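Local coordinates for effector protein HopAB2 (Pseudomonas syringae pv. tomato, PDB 3TL8), which acts as a type III effector and E3 ubiquitin ligase that suppresses plant immunity and cell death, but triggers resistance in tomato when Pto recognises it, at residues A40-V48 against N101-M109. Sequence-based numbering, arbitrary orientation.
Sequences ADAALRGLV and NLNVALNRM
L44 is the knob of a knobs-into-holes contact: its side chain enters a hole made by L102, A105, L106 and M109, where segments 40-48 and 101-109, on helices 29-49 and 98-109 of the all-helical BAK1-binding domain, cross at -62° with their axes 9.0 Å apart at closest approach. With CG anti to the backbone N (chi1 177°), L44 turns both methyls to the M109 wall. The L44 and L106 side chains cross at a slant, CD1 of L44 facing CD2 of L106, while L44 CD2 lies 3.6 Å from M109 SD and 3.7 Å from A105 O. M109 meets this leucine end-on, its chain bent at the thioether (chi3 58°) to bring CE close to both L44 methyls; the same CE approaches V48 CG2 on the exposed border. At the other end the small A40 and A105 face each other, CB to CB 4.2 Å, consistent with the close backbone approach here; A40 CB is also 3.7 Å from N101 O. L102 splits its branches, CD1 lying 3.8 Å from A40 O while CD2 meets L47 CD1 tip to tip at 4.0 Å. Further out, L54 packs on V48 and M109, L61 on L106, and I84, in the Pto-kinase interaction motif, touches L102 and the CB methyl of A43.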
loop_
_atom_site.group_PDB
_atom_site.type_symbol
_atom_site.label_atom_id
_atom_site.label_comp_id
_atom_site.label_asym_id
_atom_site.label_seq_id
_atom_site.Cartn_x
_atom_site.Cartn_y
_atom_site.Cartn_z
ATOM N N ALA B 40 -6.723 7.099 -21.553
ATOM C CA ALA B 40 -5.351 7.571 -21.472
ATOM C C ALA B 40 -4.782 7.838 -22.854
ATOM O O ALA B 40 -4.106 8.840 -23.058
ATOM C CB ALA B 40 -4.487 6.578 -20.727
ATOM N N ASP B 41 -5.043 6.940 -23.799
ATOM C CA ASP B 41 -4.563 7.125 -25.165
ATOM C C ASP B 41 -5.259 8.320 -25.843
ATOM O O ASP B 41 -4.615 9.109 -26.541
ATOM C CB ASP B 41 -4.733 5.846 -26.000
ATOM C CG ASP B 41 -4.011 5.922 -27.351
ATOM O OD1 ASP B 41 -4.162 6.934 -28.073
ATOM O OD2 ASP B 41 -3.278 4.967 -27.693
ATOM N N ALA B 42 -6.567 8.452 -25.638
ATOM C CA ALA B 42 -7.286 9.599 -26.166
ATOM C C ALA B 42 -6.670 10.879 -25.597
ATOM O O ALA B 42 -6.553 11.890 -26.293
ATOM C CB ALA B 42 -8.770 9.508 -25.828
ATOM N N ALA B 43 -6.268 10.809 -24.333
ATOM C CA ALA B 43 -5.670 11.935 -23.633
ATOM C C ALA B 43 -4.280 12.220 -24.172
ATOM O O ALA B 43 -3.899 13.376 -24.352
ATOM C CB ALA B 43 -5.604 11.648 -22.140
ATOM N N LEU B 44 -3.525 11.158 -24.426
ATOM C CA LEU B 44 -2.186 11.289 -24.985
ATOM C C LEU B 44 -2.243 11.820 -26.413
ATOM O O LEU B 44 -1.403 12.621 -26.819
ATOM C CB LEU B 44 -1.478 9.945 -24.976
ATOM C CG LEU B 44 -0.092 9.950 -25.601
ATOM C CD1 LEU B 44 0.864 10.698 -24.702
ATOM C CD2 LEU B 44 0.382 8.533 -25.838
ATOM N N ARG B 45 -3.237 11.370 -27.173
ATOM C CA ARG B 45 -3.424 11.852 -28.537
ATOM C C ARG B 45 -3.549 13.364 -28.535
ATOM O O ARG B 45 -2.909 14.040 -29.335
ATOM C CB ARG B 45 -4.663 11.235 -29.181
ATOM C CG ARG B 45 -4.382 9.982 -29.986
ATOM C CD ARG B 45 -5.524 9.689 -30.947
ATOM N NE ARG B 45 -6.797 9.525 -30.253
ATOM C CZ ARG B 45 -7.186 8.392 -29.683
ATOM N NH1 ARG B 45 -6.394 7.333 -29.721
ATOM N NH2 ARG B 45 -8.361 8.318 -29.072
ATOM N N GLY B 46 -4.368 13.884 -27.624
ATOM C CA GLY B 46 -4.571 15.317 -27.497
ATOM C C GLY B 46 -3.302 16.074 -27.143
ATOM O O GLY B 46 -3.026 17.135 -27.711
ATOM N N LEU B 47 -2.530 15.528 -26.206
ATOM C CA LEU B 47 -1.277 16.148 -25.784
ATOM C C LEU B 47 -0.278 16.192 -26.937
ATOM O O LEU B 47 0.523 17.119 -27.037
ATOM C CB LEU B 47 -0.667 15.400 -24.591
ATOM C CG LEU B 47 -1.562 15.121 -23.381
ATOM C CD1 LEU B 47 -0.870 14.162 -22.434
ATOM C CD2 LEU B 47 -1.956 16.405 -22.668
ATOM N N VAL B 48 -0.314 15.178 -27.795
ATOM C CA VAL B 48 0.528 15.170 -28.984
ATOM C C VAL B 48 -0.053 16.163 -29.988
ATOM O O VAL B 48 0.675 16.828 -30.731
ATOM C CB VAL B 48 0.624 13.771 -29.625
ATOM C CG1 VAL B 48 1.673 13.764 -30.729
ATOM C CG2 VAL B 48 0.957 12.718 -28.578
ATOM N N ASN B 101 -2.568 5.827 -15.440
ATOM C CA ASN B 101 -2.861 5.297 -16.763
ATOM C C ASN B 101 -2.088 6.030 -17.853
ATOM O O ASN B 101 -1.566 5.407 -18.770
ATOM C CB ASN B 101 -4.364 5.365 -17.055
ATOM C CG ASN B 101 -5.168 4.381 -16.212
ATOM O OD1 ASN B 101 -4.669 3.321 -15.823
ATOM N ND2 ASN B 101 -6.418 4.728 -15.930
ATOM N N LEU B 102 -2.025 7.354 -17.742
ATOM C CA LEU B 102 -1.324 8.190 -18.708
ATOM C C LEU B 102 0.175 7.945 -18.715
ATOM O O LEU B 102 0.798 7.877 -19.767
ATOM C CB LEU B 102 -1.569 9.670 -18.419
ATOM C CG LEU B 102 -0.902 10.586 -19.443
ATOM C CD1 LEU B 102 -1.460 10.299 -20.833
ATOM C CD2 LEU B 102 -1.081 12.039 -19.066
ATOM N N ASN B 103 0.752 7.826 -17.531
ATOM C CA ASN B 103 2.179 7.600 -17.404
ATOM C C ASN B 103 2.589 6.325 -18.132
ATOM O O ASN B 103 3.648 6.256 -18.753
ATOM C CB ASN B 103 2.535 7.535 -15.924
ATOM C CG ASN B 103 4.016 7.445 -15.683
ATOM O OD1 ASN B 103 4.780 8.349 -16.042
ATOM N ND2 ASN B 103 4.437 6.358 -15.047
ATOM N N VAL B 104 1.729 5.316 -18.072
ATOM C CA VAL B 104 1.978 4.056 -18.767
ATOM C C VAL B 104 1.898 4.232 -20.278
ATOM O O VAL B 104 2.685 3.650 -21.021
ATOM C CB VAL B 104 0.980 2.956 -18.343
ATOM C CG1 VAL B 104 1.040 1.799 -19.309
ATOM C CG2 VAL B 104 1.282 2.485 -16.931
ATOM N N ALA B 105 0.931 5.034 -20.715
ATOM C CA ALA B 105 0.707 5.295 -22.135
ATOM C C ALA B 105 1.868 6.071 -22.748
ATOM O O ALA B 105 2.194 5.883 -23.911
ATOM C CB ALA B 105 -0.607 6.049 -22.340
ATOM N N LEU B 106 2.482 6.934 -21.949
ATOM C CA LEU B 106 3.666 7.663 -22.359
ATOM C C LEU B 106 4.835 6.734 -22.640
ATOM O O LEU B 106 5.402 6.754 -23.731
ATOM C CB LEU B 106 4.079 8.669 -21.281
ATOM C CG LEU B 106 3.323 9.990 -21.155
ATOM C CD1 LEU B 106 3.971 10.845 -20.076
ATOM C CD2 LEU B 106 3.322 10.725 -22.480
ATOM N N ASN B 107 5.202 5.931 -21.649
ATOM C CA ASN B 107 6.361 5.049 -21.764
ATOM C C ASN B 107 6.236 4.044 -22.895
ATOM O O ASN B 107 7.236 3.604 -23.454
ATOM C CB ASN B 107 6.646 4.323 -20.445
ATOM C CG ASN B 107 7.318 5.216 -19.421
ATOM O OD1 ASN B 107 8.509 5.500 -19.518
ATOM N ND2 ASN B 107 6.557 5.659 -18.431
ATOM N N ARG B 108 5.008 3.674 -23.228
ATOM C CA ARG B 108 4.786 2.801 -24.367
ATOM C C ARG B 108 5.214 3.530 -25.633
ATOM O O ARG B 108 5.889 2.967 -26.492
ATOM C CB ARG B 108 3.319 2.378 -24.461
ATOM C CG ARG B 108 2.937 1.213 -23.542
ATOM C CD ARG B 108 1.538 0.689 -23.855
ATOM N NE ARG B 108 1.360 0.439 -25.286
ATOM C CZ ARG B 108 0.815 1.304 -26.139
ATOM N NH1 ARG B 108 0.378 2.484 -25.711
ATOM N NH2 ARG B 108 0.699 0.992 -27.423
ATOM N N MET B 109 4.837 4.798 -25.728
ATOM C CA MET B 109 5.111 5.583 -26.921
ATOM C C MET B 109 6.586 5.969 -27.073
ATOM O O MET B 109 7.052 6.199 -28.187
ATOM C CB MET B 109 4.232 6.834 -26.949
ATOM C CG MET B 109 4.180 7.507 -28.304
ATOM S SD MET B 109 2.978 8.843 -28.352
ATOM C CE MET B 109 3.602 9.883 -27.039
#